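Local atomic coordinates of BepC protein (Bartonella tribocorum, PDB entry 4WGJ), a protein that probably transfers AMP from ATP onto threonine or tyrosine side chains of target proteins, this chain being the Fic-domain part of the longer effector. Residues Asn12-Gly17 and Pro154-Asn159; Pro54-Ala59 and Thr123-Asn128; Asp82-Phe85 and Thr91-Arg94; Gln136-Asn141 and Gln172-Thr177. All blocks are in the same frame, centred on the assembly; numbering follows the deposited sequence. Where two conformers were deposited one is given.

Interaction 1: residues Asn12-Gly17 and Pro154-Asn159; sequences NYLYKG and PFRKGN. With ANP (phosphoaminophosphonic acid-adenylate ester), chain B.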
loop_
_atom_site.group_PDB
_atom_site.type_symbol
_atom_site.label_atom_id
_atom_site.label_comp_id
_atom_site.label_asym_id
_atom_site.label_seq_id
_atom_site.Cartn_x
_atom_site.Cartn_y
_atom_site.Cartn_z
ATOM N N ASN A 12 8.306 7.499 -18.171
ATOM C CA ASN A 12 7.110 7.203 -18.953
ATOM C C ASN A 12 5.855 7.036 -18.100
ATOM O O ASN A 12 4.758 6.909 -18.634
ATOM C CB ASN A 12 7.328 5.960 -19.809
ATOM C CG ASN A 12 8.244 6.228 -20.990
ATOM O OD1 ASN A 12 8.311 7.348 -21.500
ATOM N ND2 ASN A 12 8.957 5.204 -21.428
ATOM N N TYR A 13 6.012 7.056 -16.777
ATOM C CA TYR A 13 4.856 7.122 -15.879
ATOM C C TYR A 13 4.210 8.499 -15.878
ATOM O O TYR A 13 3.077 8.665 -15.413
ATOM C CB TYR A 13 5.253 6.796 -14.443
ATOM C CG TYR A 13 5.290 5.330 -14.100
ATOM C CD1 TYR A 13 4.127 4.569 -14.070
ATOM C CD2 TYR A 13 6.484 4.721 -13.758
ATOM C CE1 TYR A 13 4.173 3.222 -13.733
ATOM C CE2 TYR A 13 6.543 3.402 -13.429
ATOM C CZ TYR A 13 5.399 2.652 -13.419
ATOM O OH TYR A 13 5.497 1.329 -13.075
ATOM N N LEU A 14 4.959 9.492 -16.350
ATOM C CA LEU A 14 4.579 10.903 -16.194
ATOM C C LEU A 14 4.249 11.563 -17.519
ATOM O O LEU A 14 4.815 11.191 -18.547
ATOM C CB LEU A 14 5.719 11.692 -15.530
ATOM C CG LEU A 14 6.305 11.132 -14.231
ATOM C CD1 LEU A 14 7.627 11.829 -13.910
ATOM C CD2 LEU A 14 5.314 11.297 -13.086
ATOM N N TYR A 15 3.372 12.569 -17.498
ATOM C CA TYR A 15 3.126 13.357 -18.705
ATOM C C TYR A 15 4.407 14.103 -19.087
ATOM O O TYR A 15 5.111 14.612 -18.218
ATOM C CB TYR A 15 1.960 14.338 -18.510
ATOM C CG TYR A 15 0.618 13.650 -18.431
ATOM C CD1 TYR A 15 0.111 12.953 -19.520
ATOM C CD2 TYR A 15 -0.138 13.682 -17.263
ATOM C CE1 TYR A 15 -1.118 12.305 -19.451
ATOM C CE2 TYR A 15 -1.369 13.044 -17.187
ATOM C CZ TYR A 15 -1.849 12.357 -18.282
ATOM O OH TYR A 15 -3.065 11.713 -18.204
ATOM N N LYS A 16 4.706 14.135 -20.384
ATOM C CA LYS A 16 5.914 14.779 -20.899
ATOM C C LYS A 16 6.082 16.200 -20.374
ATOM O O LYS A 16 5.222 17.050 -20.576
ATOM C CB LYS A 16 5.895 14.796 -22.430
ATOM N N GLY A 17 7.189 16.442 -19.682
ATOM C CA GLY A 17 7.502 17.770 -19.187
ATOM C C GLY A 17 6.943 18.066 -17.809
ATOM O O GLY A 17 7.261 19.095 -17.217
ATOM N N PRO A 154 5.138 -1.863 -3.301
ATOM C CA PRO A 154 5.205 -2.560 -4.592
ATOM C C PRO A 154 4.693 -1.778 -5.795
ATOM O O PRO A 154 4.932 -2.227 -6.916
ATOM C CB PRO A 154 4.302 -3.792 -4.379
ATOM C CG PRO A 154 4.163 -3.931 -2.889
ATOM C CD PRO A 154 4.188 -2.509 -2.382
ATOM N N PHE A 155 3.989 -0.666 -5.584
ATOM C CA PHE A 155 3.372 0.055 -6.709
ATOM C C PHE A 155 4.012 1.417 -6.960
ATOM O O PHE A 155 4.657 1.988 -6.081
ATOM C CB PHE A 155 1.861 0.225 -6.464
ATOM C CG PHE A 155 1.171 -1.072 -6.125
ATOM C CD1 PHE A 155 0.804 -1.955 -7.131
ATOM C CD2 PHE A 155 0.943 -1.430 -4.796
ATOM C CE1 PHE A 155 0.206 -3.170 -6.827
ATOM C CE2 PHE A 155 0.347 -2.651 -4.484
ATOM C CZ PHE A 155 -0.018 -3.515 -5.506
ATOM N N ARG A 156 3.811 1.949 -8.160
ATOM C CA ARG A 156 4.346 3.274 -8.481
ATOM C C ARG A 156 3.703 4.348 -7.588
ATOM O O ARG A 156 4.335 5.337 -7.223
ATOM C CB ARG A 156 4.130 3.590 -9.964
ATOM C CG ARG A 156 4.545 5.006 -10.386
ATOM C CD ARG A 156 6.030 5.285 -10.084
ATOM N NE ARG A 156 6.405 6.653 -10.462
ATOM C CZ ARG A 156 6.126 7.739 -9.740
ATOM N NH1 ARG A 156 5.459 7.632 -8.587
ATOM N NH2 ARG A 156 6.509 8.936 -10.174
ATOM N N LYS A 157 2.447 4.127 -7.220
ATOM C CA LYS A 157 1.690 5.073 -6.406
ATOM C C LYS A 157 0.513 4.307 -5.810
ATOM O O LYS A 157 0.128 3.257 -6.339
ATOM C CB LYS A 157 1.196 6.267 -7.252
ATOM C CG LYS A 157 0.749 7.505 -6.442
ATOM C CD LYS A 157 1.929 8.081 -5.655
ATOM C CE LYS A 157 1.618 9.445 -5.053
ATOM N NZ LYS A 157 0.493 9.383 -4.080
ATOM N N GLY A 158 -0.039 4.810 -4.708
ATOM C CA GLY A 158 -1.183 4.161 -4.087
ATOM C C GLY A 158 -0.815 3.085 -3.072
ATOM O O GLY A 158 -1.665 2.295 -2.649
ATOM N N ASN A 159 0.448 3.052 -2.668
ATOM C CA ASN A 159 0.910 2.043 -1.718
ATOM C C ASN A 159 0.273 2.168 -0.347
ATOM O O ASN A 159 -0.149 1.171 0.224
ATOM C CB ASN A 159 2.430 2.116 -1.576
ATOM C CG ASN A 159 3.129 1.701 -2.836
ATOM O OD1 ASN A 159 3.243 0.514 -3.114
ATOM N ND2 ASN A 159 3.578 2.664 -3.612
HETATM P PG ANP B . -1.171 8.113 1.027
HETATM O O1G ANP B . -2.745 8.056 1.054
HETATM O O2G ANP B . -0.759 9.454 1.569
HETATM O O3G ANP B . -0.615 6.964 1.944
HETATM P PB ANP B . -0.493 6.671 -1.495
HETATM O O1B ANP B . -1.654 5.805 -1.130
HETATM O O2B ANP B . -0.507 7.081 -2.997
HETATM N N3B ANP B . -0.522 8.075 -0.561
HETATM P PA ANP B . 2.268 6.261 -1.819
HETATM O O1A ANP B . 2.428 7.728 -2.012
HETATM O O2A ANP B . 2.686 5.381 -2.989
HETATM O O3A ANP B . 0.827 5.844 -1.287
HETATM O "O5'" ANP B . 3.104 5.852 -0.533
HETATM C "C5'" ANP B . 2.885 6.584 0.697
HETATM C "C4'" ANP B . 3.427 5.822 1.881
HETATM O "O4'" ANP B . 4.853 6.068 2.008
HETATM C "C3'" ANP B . 2.795 6.230 3.217
HETATM O "O3'" ANP B . 2.505 5.109 4.047
HETATM C "C2'" ANP B . 3.864 7.138 3.833
HETATM O "O2'" ANP B . 3.798 7.194 5.253
HETATM C "C1'" ANP B . 5.132 6.447 3.343
HETATM N N9 ANP B . 6.312 7.309 3.377
HETATM C C8 ANP B . 6.366 8.648 3.081
HETATM N N7 ANP B . 7.558 9.178 3.222
HETATM C C5 ANP B . 8.344 8.116 3.643
HETATM C C6 ANP B . 9.710 8.015 3.975
HETATM N N6 ANP B . 10.562 9.042 3.923
HETATM N N1 ANP B . 10.176 6.807 4.363
HETATM C C2 ANP B . 9.327 5.779 4.421
HETATM N N3 ANP B . 8.023 5.753 4.134
HETATM C C4 ANP B . 7.590 6.958 3.748
#

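Interaction 2: residues Pro54-Ala59 and Thr123-Asn128; sequences PQNFDA and TLNQKN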
loop_
_atom_site.group_PDB
_atom_site.type_symbol
_atom_site.label_atom_id
_atom_site.label_comp_id
_atom_site.label_asym_id
_atom_site.label_seq_id
_atom_site.Cartn_x
_atom_site.Cartn_y
_atom_site.Cartn_z
ATOM N N PRO A 54 -10.177 -13.137 1.795
ATOM C CA PRO A 54 -9.631 -14.157 0.899
ATOM C C PRO A 54 -9.138 -15.355 1.691
ATOM O O PRO A 54 -8.944 -15.231 2.899
ATOM C CB PRO A 54 -8.462 -13.444 0.237
ATOM C CG PRO A 54 -7.956 -12.538 1.352
ATOM C CD PRO A 54 -9.221 -12.037 2.021
ATOM N N GLN A 55 -8.906 -16.475 1.018
ATOM C CA GLN A 55 -8.268 -17.619 1.652
ATOM C C GLN A 55 -6.832 -17.267 2.017
ATOM O O GLN A 55 -6.367 -17.537 3.123
ATOM C CB GLN A 55 -8.295 -18.837 0.725
ATOM N N ASN A 56 -6.133 -16.651 1.071
ATOM C CA ASN A 56 -4.742 -16.283 1.264
ATOM C C ASN A 56 -4.521 -14.787 1.157
ATOM O O ASN A 56 -4.957 -14.154 0.195
ATOM C CB ASN A 56 -3.855 -16.998 0.247
ATOM C CG ASN A 56 -4.025 -18.492 0.283
ATOM O OD1 ASN A 56 -4.516 -19.092 -0.667
ATOM N ND2 ASN A 56 -3.663 -19.096 1.400
ATOM N N PHE A 57 -3.829 -14.236 2.154
ATOM C CA PHE A 57 -3.413 -12.847 2.145
ATOM C C PHE A 57 -2.034 -12.764 1.535
ATOM O O PHE A 57 -1.030 -12.815 2.240
ATOM C CB PHE A 57 -3.424 -12.269 3.564
ATOM C CG PHE A 57 -4.796 -11.895 4.041
ATOM C CD1 PHE A 57 -5.643 -12.851 4.593
ATOM C CD2 PHE A 57 -5.252 -10.591 3.895
ATOM C CE1 PHE A 57 -6.918 -12.503 5.024
ATOM C CE2 PHE A 57 -6.521 -10.235 4.317
ATOM C CZ PHE A 57 -7.357 -11.189 4.875
ATOM N N ASP A 58 -1.992 -12.661 0.214
ATOM C CA ASP A 58 -0.731 -12.770 -0.506
ATOM C C ASP A 58 -0.537 -11.626 -1.485
ATOM O O ASP A 58 -1.317 -10.671 -1.498
ATOM C CB ASP A 58 -0.658 -14.120 -1.230
ATOM C CG ASP A 58 -1.853 -14.371 -2.150
ATOM O OD1 ASP A 58 -2.611 -13.430 -2.455
ATOM O OD2 ASP A 58 -2.021 -15.528 -2.583
ATOM N N ALA A 59 0.512 -11.711 -2.297
ATOM C CA ALA A 59 0.840 -10.620 -3.218
ATOM C C ALA A 59 -0.304 -10.386 -4.202
ATOM O O ALA A 59 -0.629 -9.250 -4.532
ATOM C CB ALA A 59 2.141 -10.924 -3.971
ATOM N N THR A 123 5.164 -15.710 6.213
ATOM C CA THR A 123 4.887 -15.333 7.589
ATOM C C THR A 123 3.390 -15.361 7.903
ATOM O O THR A 123 2.984 -15.891 8.937
ATOM C CB THR A 123 5.448 -13.940 7.903
ATOM O OG1 THR A 123 6.874 -13.977 7.777
ATOM C CG2 THR A 123 5.081 -13.517 9.320
ATOM N N LEU A 124 2.569 -14.802 7.019
ATOM C CA LEU A 124 1.125 -14.785 7.258
ATOM C C LEU A 124 0.547 -16.191 7.250
ATOM O O LEU A 124 -0.317 -16.531 8.063
ATOM C CB LEU A 124 0.413 -13.920 6.220
ATOM C CG LEU A 124 0.588 -12.430 6.481
ATOM C CD1 LEU A 124 0.149 -11.622 5.264
ATOM C CD2 LEU A 124 -0.196 -12.021 7.745
ATOM N N ASN A 125 1.027 -17.018 6.331
ATOM C CA ASN A 125 0.558 -18.391 6.282
ATOM C C ASN A 125 0.938 -19.129 7.565
ATOM O O ASN A 125 0.114 -19.827 8.158
ATOM C CB ASN A 125 1.113 -19.100 5.043
ATOM C CG ASN A 125 0.443 -20.433 4.791
ATOM O OD1 ASN A 125 0.901 -21.466 5.272
ATOM N ND2 ASN A 125 -0.662 -20.414 4.052
ATOM N N GLN A 126 2.172 -18.934 8.022
ATOM C CA GLN A 126 2.643 -19.584 9.247
ATOM C C GLN A 126 1.863 -19.123 10.477
ATOM O O GLN A 126 1.623 -19.906 11.404
ATOM C CB GLN A 126 4.134 -19.314 9.451
ATOM C CG GLN A 126 5.039 -20.077 8.498
ATOM C CD GLN A 126 6.498 -19.694 8.649
ATOM O OE1 GLN A 126 6.830 -18.708 9.308
ATOM N NE2 GLN A 126 7.380 -20.475 8.037
ATOM N N LYS A 127 1.472 -17.851 10.474
ATOM C CA LYS A 127 0.746 -17.257 11.593
ATOM C C LYS A 127 -0.771 -17.359 11.403
ATOM O O LYS A 127 -1.533 -16.760 12.158
ATOM C CB LYS A 127 1.160 -15.790 11.774
ATOM C CG LYS A 127 2.593 -15.589 12.274
ATOM C CD LYS A 127 2.923 -14.108 12.384
ATOM C CE LYS A 127 4.310 -13.862 12.964
ATOM N NZ LYS A 127 4.368 -14.170 14.414
ATOM N N ASN A 128 -1.197 -18.137 10.409
ATOM C CA ASN A 128 -2.619 -18.324 10.105
ATOM C C ASN A 128 -3.357 -16.998 10.002
ATOM O O ASN A 128 -4.425 -16.823 10.594
ATOM C CB ASN A 128 -3.298 -19.207 11.158
ATOM C CG ASN A 128 -4.679 -19.673 10.720
ATOM O OD1 ASN A 128 -4.962 -19.759 9.527
ATOM N ND2 ASN A 128 -5.545 -19.968 11.687
#

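Interaction 3: residues Asp82-Phe85 and Thr91-Arg94; sequences DTSF and TTAR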
loop_
_atom_site.group_PDB
_atom_site.type_symbol
_atom_site.label_atom_id
_atom_site.label_comp_id
_atom_site.label_asym_id
_atom_site.label_seq_id
_atom_site.Cartn_x
_atom_site.Cartn_y
_atom_site.Cartn_z
ATOM N N ASP A 82 7.905 -3.226 -10.453
ATOM C CA ASP A 82 9.037 -4.038 -10.922
ATOM C C ASP A 82 8.747 -4.700 -12.257
ATOM O O ASP A 82 9.623 -5.344 -12.837
ATOM C CB ASP A 82 9.407 -5.115 -9.893
ATOM C CG ASP A 82 8.219 -6.017 -9.509
ATOM O OD1 ASP A 82 7.074 -5.718 -9.912
ATOM O OD2 ASP A 82 8.436 -7.018 -8.783
ATOM N N THR A 83 7.520 -4.569 -12.751
ATOM C CA THR A 83 7.120 -5.175 -14.017
ATOM C C THR A 83 6.893 -4.087 -15.061
ATOM O O THR A 83 6.291 -3.046 -14.738
ATOM C CB THR A 83 5.842 -6.007 -13.836
ATOM O OG1 THR A 83 4.740 -5.130 -13.582
ATOM C CG2 THR A 83 6.000 -6.962 -12.658
ATOM N N SER A 84 7.352 -4.292 -16.289
ATOM C CA SER A 84 7.157 -3.263 -17.303
ATOM C C SER A 84 5.683 -3.134 -17.625
ATOM O O SER A 84 4.965 -4.131 -17.736
ATOM C CB SER A 84 7.955 -3.572 -18.570
ATOM O OG SER A 84 9.332 -3.392 -18.309
ATOM N N PHE A 85 5.229 -1.893 -17.744
ATOM C CA PHE A 85 3.845 -1.646 -18.096
ATOM C C PHE A 85 3.756 -0.774 -19.329
ATOM O O PHE A 85 4.339 0.298 -19.360
ATOM C CB PHE A 85 3.085 -0.963 -16.955
ATOM C CG PHE A 85 1.651 -0.705 -17.295
ATOM C CD1 PHE A 85 0.712 -1.713 -17.160
ATOM C CD2 PHE A 85 1.245 0.524 -17.799
ATOM C CE1 PHE A 85 -0.602 -1.507 -17.504
ATOM C CE2 PHE A 85 -0.080 0.736 -18.149
ATOM C CZ PHE A 85 -1.006 -0.279 -17.998
ATOM N N THR A 91 3.925 3.864 -24.789
ATOM C CA THR A 91 5.180 3.929 -24.044
ATOM C C THR A 91 5.196 2.905 -22.906
ATOM O O THR A 91 4.144 2.493 -22.420
ATOM C CB THR A 91 5.425 5.344 -23.467
ATOM O OG1 THR A 91 4.452 5.628 -22.455
ATOM C CG2 THR A 91 5.352 6.406 -24.576
ATOM N N THR A 92 6.389 2.497 -22.487
ATOM C CA THR A 92 6.513 1.473 -21.454
ATOM C C THR A 92 7.250 2.022 -20.245
ATOM O O THR A 92 8.292 2.662 -20.394
ATOM C CB THR A 92 7.242 0.234 -22.004
ATOM O OG1 THR A 92 6.471 -0.319 -23.077
ATOM C CG2 THR A 92 7.427 -0.813 -20.917
ATOM N N ALA A 93 6.693 1.781 -19.057
ATOM C CA ALA A 93 7.243 2.305 -17.816
ATOM C C ALA A 93 7.604 1.187 -16.832
ATOM O O ALA A 93 6.979 0.132 -16.812
ATOM C CB ALA A 93 6.244 3.272 -17.162
ATOM N N ARG A 94 8.607 1.452 -16.008
ATOM C CA ARG A 94 8.987 0.577 -14.898
ATOM C C ARG A 94 9.700 1.438 -13.870
ATOM O O ARG A 94 10.334 2.435 -14.242
ATOM C CB ARG A 94 9.900 -0.551 -15.371
ATOM C CG ARG A 94 9.886 -1.786 -14.469
ATOM C CD ARG A 94 10.712 -2.934 -15.087
ATOM N NE ARG A 94 12.153 -2.783 -14.893
ATOM C CZ ARG A 94 12.832 -3.328 -13.892
ATOM N NH1 ARG A 94 12.201 -4.055 -12.967
ATOM N NH2 ARG A 94 14.143 -3.134 -13.805
#

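Interaction 4: residues Gln136-Asn141 and Gln172-Thr177; sequences QEFAEN and QAAGHT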
loop_
_atom_site.group_PDB
_atom_site.type_symbol
_atom_site.label_atom_id
_atom_site.label_comp_id
_atom_site.label_asym_id
_atom_site.label_seq_id
_atom_site.Cartn_x
_atom_site.Cartn_y
_atom_site.Cartn_z
ATOM N N GLN A 136 -3.790 -7.097 21.977
ATOM C CA GLN A 136 -2.396 -6.678 22.058
ATOM C C GLN A 136 -1.521 -7.453 21.083
ATOM O O GLN A 136 -0.671 -6.878 20.402
ATOM C CB GLN A 136 -1.867 -6.856 23.482
ATOM C CG GLN A 136 -0.472 -6.316 23.659
ATOM C CD GLN A 136 -0.385 -4.848 23.290
ATOM O OE1 GLN A 136 -0.989 -3.996 23.946
ATOM N NE2 GLN A 136 0.354 -4.545 22.228
ATOM N N GLU A 137 -1.736 -8.763 21.026
ATOM C CA GLU A 137 -0.974 -9.627 20.134
ATOM C C GLU A 137 -1.245 -9.296 18.677
ATOM O O GLU A 137 -0.324 -9.274 17.860
ATOM C CB GLU A 137 -1.300 -11.094 20.401
ATOM C CG GLU A 137 -0.847 -11.592 21.763
ATOM C CD GLU A 137 -1.519 -12.893 22.146
ATOM O OE1 GLU A 137 -2.497 -13.281 21.462
ATOM O OE2 GLU A 137 -1.077 -13.519 23.132
ATOM N N PHE A 138 -2.509 -9.060 18.339
ATOM C CA PHE A 138 -2.820 -8.702 16.964
ATOM C C PHE A 138 -2.180 -7.368 16.594
ATOM O O PHE A 138 -1.598 -7.234 15.527
ATOM C CB PHE A 138 -4.326 -8.615 16.710
ATOM C CG PHE A 138 -4.651 -8.166 15.313
ATOM C CD1 PHE A 138 -4.685 -9.082 14.272
ATOM C CD2 PHE A 138 -4.866 -6.822 15.029
ATOM C CE1 PHE A 138 -4.956 -8.669 12.973
ATOM C CE2 PHE A 138 -5.139 -6.409 13.739
ATOM C CZ PHE A 138 -5.179 -7.331 12.713
ATOM N N ALA A 139 -2.294 -6.381 17.478
ATOM C CA ALA A 139 -1.768 -5.052 17.176
ATOM C C ALA A 139 -0.261 -5.110 16.928
ATOM O O ALA A 139 0.264 -4.465 16.010
ATOM C CB ALA A 139 -2.097 -4.091 18.304
ATOM N N GLU A 140 0.425 -5.903 17.742
ATOM C CA GLU A 140 1.876 -6.069 17.618
ATOM C C GLU A 140 2.269 -6.700 16.294
ATOM O O GLU A 140 3.142 -6.199 15.570
ATOM C CB GLU A 140 2.404 -6.943 18.747
ATOM C CG GLU A 140 3.138 -6.235 19.834
ATOM C CD GLU A 140 3.748 -7.229 20.789
ATOM O OE1 GLU A 140 4.991 -7.333 20.814
ATOM O OE2 GLU A 140 2.981 -7.927 21.482
ATOM N N ASN A 141 1.643 -7.835 15.997
ATOM C CA ASN A 141 1.916 -8.549 14.751
ATOM C C ASN A 141 1.488 -7.777 13.513
ATOM O O ASN A 141 2.171 -7.813 12.488
ATOM C CB ASN A 141 1.230 -9.912 14.765
ATOM C CG ASN A 141 1.980 -10.925 15.605
ATOM O OD1 ASN A 141 2.917 -11.563 15.126
ATOM N ND2 ASN A 141 1.601 -11.051 16.868
ATOM N N GLN A 172 -10.342 -7.831 9.646
ATOM C CA GLN A 172 -11.676 -8.426 9.497
ATOM C C GLN A 172 -11.613 -9.946 9.596
ATOM O O GLN A 172 -12.409 -10.555 10.305
ATOM C CB GLN A 172 -12.317 -8.033 8.165
ATOM C CG GLN A 172 -12.822 -6.596 8.101
ATOM C CD GLN A 172 -13.440 -6.259 6.751
ATOM O OE1 GLN A 172 -13.282 -7.002 5.783
ATOM N NE2 GLN A 172 -14.154 -5.134 6.686
ATOM N N ALA A 173 -10.660 -10.549 8.886
ATOM C CA ALA A 173 -10.501 -12.002 8.907
ATOM C C ALA A 173 -10.068 -12.511 10.282
ATOM O O ALA A 173 -10.463 -13.604 10.702
ATOM C CB ALA A 173 -9.487 -12.443 7.850
ATOM N N ALA A 174 -9.256 -11.713 10.974
ATOM C CA ALA A 174 -8.634 -12.139 12.227
ATOM C C ALA A 174 -9.492 -11.854 13.459
ATOM O O ALA A 174 -9.176 -12.307 14.557
ATOM C CB ALA A 174 -7.280 -11.468 12.390
ATOM N N GLY A 175 -10.556 -11.078 13.286
ATOM C CA GLY A 175 -11.453 -10.773 14.390
ATOM C C GLY A 175 -11.119 -9.469 15.111
ATOM O O GLY A 175 -11.400 -9.317 16.300
ATOM N N HIS A 176 -10.512 -8.524 14.397
ATOM C CA HIS A 176 -10.150 -7.232 14.977
ATOM C C HIS A 176 -10.450 -6.112 14.005
ATOM O O HIS A 176 -10.051 -6.178 12.846
ATOM C CB HIS A 176 -8.663 -7.187 15.342
ATOM C CG HIS A 176 -8.238 -8.289 16.256
ATOM N ND1 HIS A 176 -8.328 -8.191 17.629
ATOM C CD2 HIS A 176 -7.736 -9.520 15.996
ATOM C CE1 HIS A 176 -7.880 -9.307 18.175
ATOM N NE2 HIS A 176 -7.515 -10.130 17.207
ATOM N N THR A 177 -11.139 -5.075 14.462
ATOM C CA THR A 177 -11.356 -3.927 13.599
ATOM C C THR A 177 -10.124 -3.027 13.577
ATOM O O THR A 177 -9.577 -2.657 14.620
ATOM C CB THR A 177 -12.583 -3.122 14.029
ATOM O OG1 THR A 177 -13.745 -3.936 13.861
ATOM C CG2 THR A 177 -12.728 -1.866 13.177
#

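Interaction 1: residues Asn12-Gly17 and Pro154-Asn159
Arg156 runs its aliphatic chain across one face of the Tyr13 ring, the two side chains sliding past each other in opposite directions. The methylene CG of Arg156 sits over the middle of the ring, 3.6 Å from the centroid of Tyr13 and only 5° off the ring normal, a well-centred CH-pi contact. CB of Arg156 lies nearer the phenol end, beside CE1 and CZ, while CD passes CD2 of Tyr13 at 3.7 Å. The bend at chi2 (58°) lays CD along this face and leaves NE near CD2 and CG of Tyr13; the guanidinium stands steeply to the phenol plane, with Tyr13 CD2 at its edge. Its NH2 then crosses over to the methyl CD2 of Leu14, 3.9 Å away. Trp76 meets Tyr13 edge-to-face and also touches Arg156.

Arg156 belongs to the Fic signature motif, HxFx(D/E)GNGR in the family, here His153 to Arg161 with Lys157 at the usually acidic position. Directly after Arg156 the loop turns to the bound nucleotide analogue. O2B of ANP is gripped by two donors, NZ of Lys157 at 2.7 Å and the backbone N of Gly158, and Asn159 takes O2A with both its backbone N and its ND2. The rotation of the Asn159 amide is fixed by two further bonds to Phe155: OD1 receives Phe155 N on an in-plane lone pair at 2.8 Å, whereas ND2 approaches Phe155 O from above its carbonyl plane, also at 2.8 Å.

Interaction 2: residues Pro54-Ala59 and Thr123-Asn128
Asn56 and Phe57, in the extended chain ahead of helix 59-70, pass the last turn of helix 111-126, with Phe57 CA 7.1 Å from Leu124 CA and no hydrogen bond between the two segments. What joins them is mainly one methyl group: CD1 of Leu124 reaches the backbone carbonyl O of Phe57 at 3.5 Å and the CB of the same residue at 4.0 Å. The Phe57 ring itself turns off elsewhere. With chi1 at -79° its CG lies beside the backbone N, and the ring receives CG of Pro54 over the centre of one face, 3.7 Å above its plane. Beyond the segments the ring packs on Lys169 and Leu170 of helix 159-174, and Leu124 touches Phe166, so both residues pack on that helix.

The contact falls where one helix of the Fic fold ends and another begins. Helix 111-126 is closed by a Schellman motif, Asn129 N returning to Leu124 O and Asn128 N to Asn125 O at 3.1 Å, with Asn128 as the C-prime residue at positive phi. In the other segment, Asp58 is the N-cap of helix 59-70, its OD1 accepting Tyr61 N. At the exposed rim the side-chain amides of Asn56 and Asn125 only approach each other, their ND2 atoms 4.2 Å apart and not hydrogen-bonded.

Interaction 3: residues Asp82-Phe85 and Thr91-Arg94
The carbonyl O of Ala93 is gripped twice by the facing segment: Phe85 N donates to it at 2.8 Å in the carbonyl plane, and CA of Ser84 adds a CA-H...O contact at 3.4 Å. Phe85 O repeats the pattern in return, accepting Ala93 N at 2.8 Å and lying 3.2 Å from CA of Thr92. Phe85 and Ala93 thus form the antiparallel hydrogen-bonded pair of a two-stranded beta hairpin, made by strands 85-86 and 92-93 in the Fic domain. Their CB atoms are on the same face of it. From there the Phe85 ring leads away from Ala93 to meet Phe87 and His79 edge-to-face.

Beyond the paired residues the link is carried by Arg94. Its chain is extended through CG and CD and then bends at chi3 (79°), which returns NH1 to the backbone O of Asp82, 2.9 Å away at an N-H...O angle of 150°. The oxygen lies near the guanidinium plane, but the nitrogen stands well above the carbonyl plane, 41° out of it. The carboxylate of Asp82 takes no part and bonds through OD1 to Thr80. On the way CD of Arg94 passes Ser84 OG at 3.5 Å. CB of Ser84 in turn touches the methyl CG2 of Thr92 at 3.7 Å, while Thr92 OG1 is hydrogen-bonded to Thr86 OG1; Met9 of helix 8-11 lies against Ser84, Thr92 and Arg94.

Interaction 4: residues Gln136-Asn141 and Gln172-Thr177
Phe138 of helix 135-152 reaches across to His176, just past the end of helix 159-174; these two helices flank the signature loop of the Fic fold, and the contact packs the start of the first against the turn that leaves the second. From CB outward, the Phe138 side chain slides over the imidazole. Its CB sits over the His176 face, 3.7 Å from the ring centroid, close to NE2 and CD2. CG comes to 3.4 Å from His176 CD2, and CD1 also lies above that carbon. On the opposite rim CD2 and CE2 pass over the CB of His176, with CD2 3.8 Å from it. Further out, CE1 of Phe138 meets the methyl CB of Ala174 more closely, at 3.7 Å.

The rings therefore overlap as an offset stack, their planes inclined by 18° and their centroids 4.5 Å apart. CG of Phe138 is anti to the backbone N (chi1 177°), which lays the ring over the His176 imidazole. Gly175, at positive phi, lets the chain turn between Ala174 and His176, so that methyl and imidazole are presented to one ring. Thr212 of strand 212-214 touches both aromatic residues. His176 NE2, which lies by Phe138 CB, makes a weak hydrogen bond to the backbone O of Leu133.

Interactions 1 and 3 form one neighbourhood, centres about 10 Å apart: Tyr13 rests on the hairpin, its CD2 3.7 Å from Ala93 CB, and Asn12 ND2 probably hydrogen-bonds Thr92 O at 2.8 Å. The signature motif of interaction 1 binds ANP directly, whereas the Asp82 side chain of interaction 3 lies about 14 Å from it. Interactions 2 and 4, with centres about 14 Å apart, meet through Lys127 NZ and Asn141 OD1 at 3.1 Å and through Phe57 against Ala173. This second pair lies across the chain's centre from interaction 1, about 28 and 32 Å away between centres, and helix 159-174 connects the nucleotide loop to interaction 4.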